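Local coordinates for protein dihydrocoumarin hydrolase, AncDHCH1 (Pseudomonas sp., PDB 6C2C) that probably hydrolyses dihydrocoumarin lactones at a two-zinc active site, as a reconstructed ancestral relative of methyl-parathion hydrolase in the metallo-beta-lactamase superfamily, at residues Asp123-Gly126 / Gly127-Ala130; Lys146-Asp149 / Phe150-Gln154. All coordinates share one frame; numbering follows the deposited sequence.

Contact 1 (Asp123-Gly126 / Gly127-Ala130); sequences DHVG and GLMA. With ZN (zinc ion), chain C.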
# COMPACT_ATOMS: atom_id res chain seq x y z
N ASP A 123 -3.23 6.53 4.67
CA ASP A 123 -2.07 6.35 3.80
C ASP A 123 -2.41 5.54 2.58
O ASP A 123 -1.53 5.27 1.77
CB ASP A 123 -0.94 5.67 4.56
CG ASP A 123 -1.36 4.32 5.26
OD1 ASP A 123 -2.40 4.17 5.91
OD2 ASP A 123 -0.60 3.40 5.14
N HIS A 124 -3.70 5.26 2.35
CA HIS A 124 -4.13 4.65 1.08
C HIS A 124 -5.13 5.48 0.31
O HIS A 124 -5.16 5.39 -0.94
CB HIS A 124 -4.71 3.25 1.34
CG HIS A 124 -3.70 2.38 2.06
ND1 HIS A 124 -2.92 1.43 1.44
CD2 HIS A 124 -3.27 2.44 3.35
CE1 HIS A 124 -2.06 0.92 2.31
NE2 HIS A 124 -2.25 1.54 3.48
N VAL A 125 -5.91 6.31 0.98
CA VAL A 125 -6.89 7.15 0.29
C VAL A 125 -6.52 8.62 0.25
O VAL A 125 -7.18 9.37 -0.50
CB VAL A 125 -8.31 7.01 0.93
CG1 VAL A 125 -8.82 5.59 0.75
CG2 VAL A 125 -8.36 7.44 2.44
N GLY A 126 -5.54 9.11 1.05
CA GLY A 126 -5.27 10.55 1.11
C GLY A 126 -4.92 11.12 -0.25
O GLY A 126 -5.34 12.25 -0.60
N GLY A 127 -4.22 10.32 -1.07
CA GLY A 127 -3.85 10.77 -2.40
C GLY A 127 -5.02 11.03 -3.33
O GLY A 127 -4.82 11.68 -4.37
N LEU A 128 -6.22 10.58 -2.98
CA LEU A 128 -7.35 10.86 -3.87
C LEU A 128 -7.72 12.33 -3.95
O LEU A 128 -8.43 12.70 -4.88
CB LEU A 128 -8.59 10.10 -3.36
CG LEU A 128 -8.52 8.61 -3.60
CD1 LEU A 128 -9.64 7.99 -2.75
CD2 LEU A 128 -8.70 8.27 -5.09
N MET A 129 -7.43 13.13 -2.92
CA MET A 129 -7.99 14.47 -2.84
C MET A 129 -6.89 15.51 -2.73
O MET A 129 -5.85 15.29 -2.09
CB MET A 129 -8.99 14.57 -1.63
CG MET A 129 -9.73 15.91 -1.58
SD MET A 129 -8.73 17.09 -0.59
CE MET A 129 -9.34 16.71 1.05
N ALA A 130 -7.09 16.64 -3.43
CA ALA A 130 -6.24 17.80 -3.20
C ALA A 130 -7.12 19.02 -3.34
O ALA A 130 -7.81 19.16 -4.35
CB ALA A 130 -5.08 17.84 -4.20
ZN ZN C . -1.33 1.21 5.34
O HOH W 1 -2.62 1.70 6.59
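Val-125 and Leu-128 meet across a short helical turn that runs away from the zinc site. Before that turn, Asp-123 binds the zinc ion through OD2, at 2.3 Å from the metal. Its CG sits between the backbone N and the carbonyl carbon (chi1 53°), which turns the carboxylate toward the metal. The other oxygen, OD1, accepts a hydrogen bond from a zinc-bound water, whose oxygen lies 2.6 Å from it. His-124 adds NE2 as a ligand, 2.1 Å from the zinc ion. Its ND1 is hydrogen-bonded to Asp-84. With NE2 on the metal and ND1 on this second-shell residue, the ring is held at both nitrogens. Asp-226 and His-273 complete the protein ligands of this metal. Val-125 turns to the next residues instead. Its O accepts the N-H of Leu-128, N to O 2.9 Å. Val-125 CB also packs alongside Leu-128 CD1 at 4.0 Å. Both side chains lean on helix 162-180, on Ser-174 and Leu-175. Gly-126 follows, and its O takes the N-H of Met-129 at 3.2 Å from N to O, nearly straight at 175°. These two backbone bonds close the turn that follows the ligands. From there the chain leaves the 3-10 turn for strand 129-130. Asp-123 and His-124 belong to the HxHxDH metal-binding motif of the superfamily. The carboxylate thus binds the metal with one oxygen and accepts a hydrogen bond from the metal-bound water with the other, which would orient that water.

Contact 2 (Lys146-Asp149 / Phe150-Gln154); sequences KDAD and FWLSQ
Asp-147 and Trp-151 stand one helical turn apart, side by side, and their side chains point the same way. Among the backbone bonds, Trp-151 N donates to Asp-147 O at 3.0 Å, nearly straight at 171°. Phe-150 N to Lys-146 O and Leu-152 N to Ala-148 O repeat the i to i+4 pattern. The side-chain bonds differ in strength. Trp-151 NE1 reaches Asp-147 OD1 at 3.4 Å, a weak bond. The carboxylate lies at the indole edge, with the two planes 78° apart. Its strongest partner is Met-120 N, on OD2; OD1 is also bonded to Thr-206 OG1 and Gly-208 N. At the helix end, Ser-153 OG donates to Asp-149 O, 2.8 Å between the oxygens. Ser-153 OG lies beside its own backbone N (chi1 -79°), which brings it back over the last turn. The apolar contact across the segments is Ala-148 CB on Leu-152 CD1, at 4.1 Å. Within 150-154 two rings meet: Phe-150 CD2 sits 3.5 Å above the plane of the Trp-151 ring. Trp-151 also meets the ring of His-121, a zinc ligand. This is the C-terminal end of an alpha-helix bordering the two-zinc site of a metallo-beta-lactamase fold.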
# COMPACT_ATOMS: atom_id res chain seq x y z
N LYS A 146 -18.16 -2.82 2.57
CA LYS A 146 -18.00 -2.86 4.01
C LYS A 146 -17.02 -1.83 4.57
O LYS A 146 -17.19 -1.38 5.64
CB LYS A 146 -17.57 -4.21 4.50
CG LYS A 146 -18.61 -5.28 4.40
CD LYS A 146 -18.03 -6.62 4.78
CE LYS A 146 -19.14 -7.61 4.73
NZ LYS A 146 -19.47 -7.99 6.10
N ASP A 147 -16.01 -1.49 3.77
CA ASP A 147 -15.02 -0.49 4.16
C ASP A 147 -15.66 0.88 4.02
O ASP A 147 -15.47 1.75 4.87
CB ASP A 147 -13.78 -0.60 3.27
CG ASP A 147 -12.50 -0.71 4.08
OD1 ASP A 147 -12.50 -1.43 5.10
OD2 ASP A 147 -11.50 -0.07 3.69
N ALA A 148 -16.42 1.07 2.94
CA ALA A 148 -17.11 2.33 2.72
C ALA A 148 -18.12 2.62 3.83
O ALA A 148 -18.13 3.63 4.38
CB ALA A 148 -17.83 2.32 1.38
N ASP A 149 -18.91 1.62 4.16
CA ASP A 149 -19.91 1.83 5.12
C ASP A 149 -19.37 1.97 6.55
O ASP A 149 -20.04 2.52 7.39
CB ASP A 149 -20.98 0.75 5.01
CG ASP A 149 -21.81 0.86 3.75
OD1 ASP A 149 -21.66 1.83 2.98
OD2 ASP A 149 -22.61 -0.06 3.59
N PHE A 150 -18.19 1.42 6.82
CA PHE A 150 -17.57 1.66 8.11
C PHE A 150 -16.91 3.03 8.21
O PHE A 150 -17.26 3.83 9.07
CB PHE A 150 -16.56 0.56 8.43
CG PHE A 150 -15.94 0.72 9.79
CD1 PHE A 150 -16.76 0.57 10.92
CD2 PHE A 150 -14.62 1.11 9.93
CE1 PHE A 150 -16.23 0.78 12.22
CE2 PHE A 150 -14.07 1.29 11.26
CZ PHE A 150 -14.89 1.14 12.36
N TRP A 151 -15.95 3.32 7.33
CA TRP A 151 -15.17 4.53 7.48
C TRP A 151 -15.90 5.80 7.06
O TRP A 151 -15.51 6.88 7.48
CB TRP A 151 -13.90 4.42 6.65
CG TRP A 151 -13.04 3.25 7.07
CD1 TRP A 151 -12.92 2.07 6.42
CD2 TRP A 151 -12.26 3.15 8.28
NE1 TRP A 151 -12.05 1.22 7.13
CE2 TRP A 151 -11.62 1.88 8.25
CE3 TRP A 151 -11.96 4.04 9.34
CZ2 TRP A 151 -10.79 1.43 9.29
CZ3 TRP A 151 -11.10 3.62 10.34
CH2 TRP A 151 -10.50 2.33 10.31
N LEU A 152 -16.91 5.70 6.19
CA LEU A 152 -17.61 6.87 5.68
C LEU A 152 -18.96 7.05 6.37
O LEU A 152 -19.83 7.70 5.83
CB LEU A 152 -17.79 6.79 4.17
CG LEU A 152 -16.51 6.39 3.40
CD1 LEU A 152 -16.89 6.26 1.95
CD2 LEU A 152 -15.40 7.42 3.57
N SER A 153 -19.10 6.54 7.61
CA SER A 153 -20.33 6.72 8.38
C SER A 153 -20.08 7.67 9.56
O SER A 153 -19.14 7.48 10.35
CB SER A 153 -20.89 5.37 8.80
OG SER A 153 -21.59 4.81 7.65
N GLN A 154 -20.87 8.74 9.64
CA GLN A 154 -20.75 9.71 10.72
C GLN A 154 -20.85 9.07 12.10
O GLN A 154 -20.14 9.47 13.04
CB GLN A 154 -21.85 10.77 10.55
CG GLN A 154 -21.80 11.90 11.60
CD GLN A 154 -20.58 12.71 11.43
OE1 GLN A 154 -20.19 13.00 10.28
NE2 GLN A 154 -19.89 13.07 12.55

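Overall arrangement
From the N terminus, the chain passes strand 114-116 and reaches the zinc ligands His-119 and His-121 before contact 1. Contact 1 closes the turn from helix 122-125 into strand 129-130. The chain then runs through strands 133-134 and 140-142, the latter an outermost strand of the six-stranded sheet. Contact 2 follows on helix 145-151, closing its last turn before helix 154-159. The two contacts are in series, neither nested nor crossed. The centres of contact 1 and contact 2 are about 16 Å apart. The nearest atoms of contact 1 and contact 2 are about 7 Å apart. Helix 162-180 packs against both, joining the inner turn to the outer helix beside the two-zinc site.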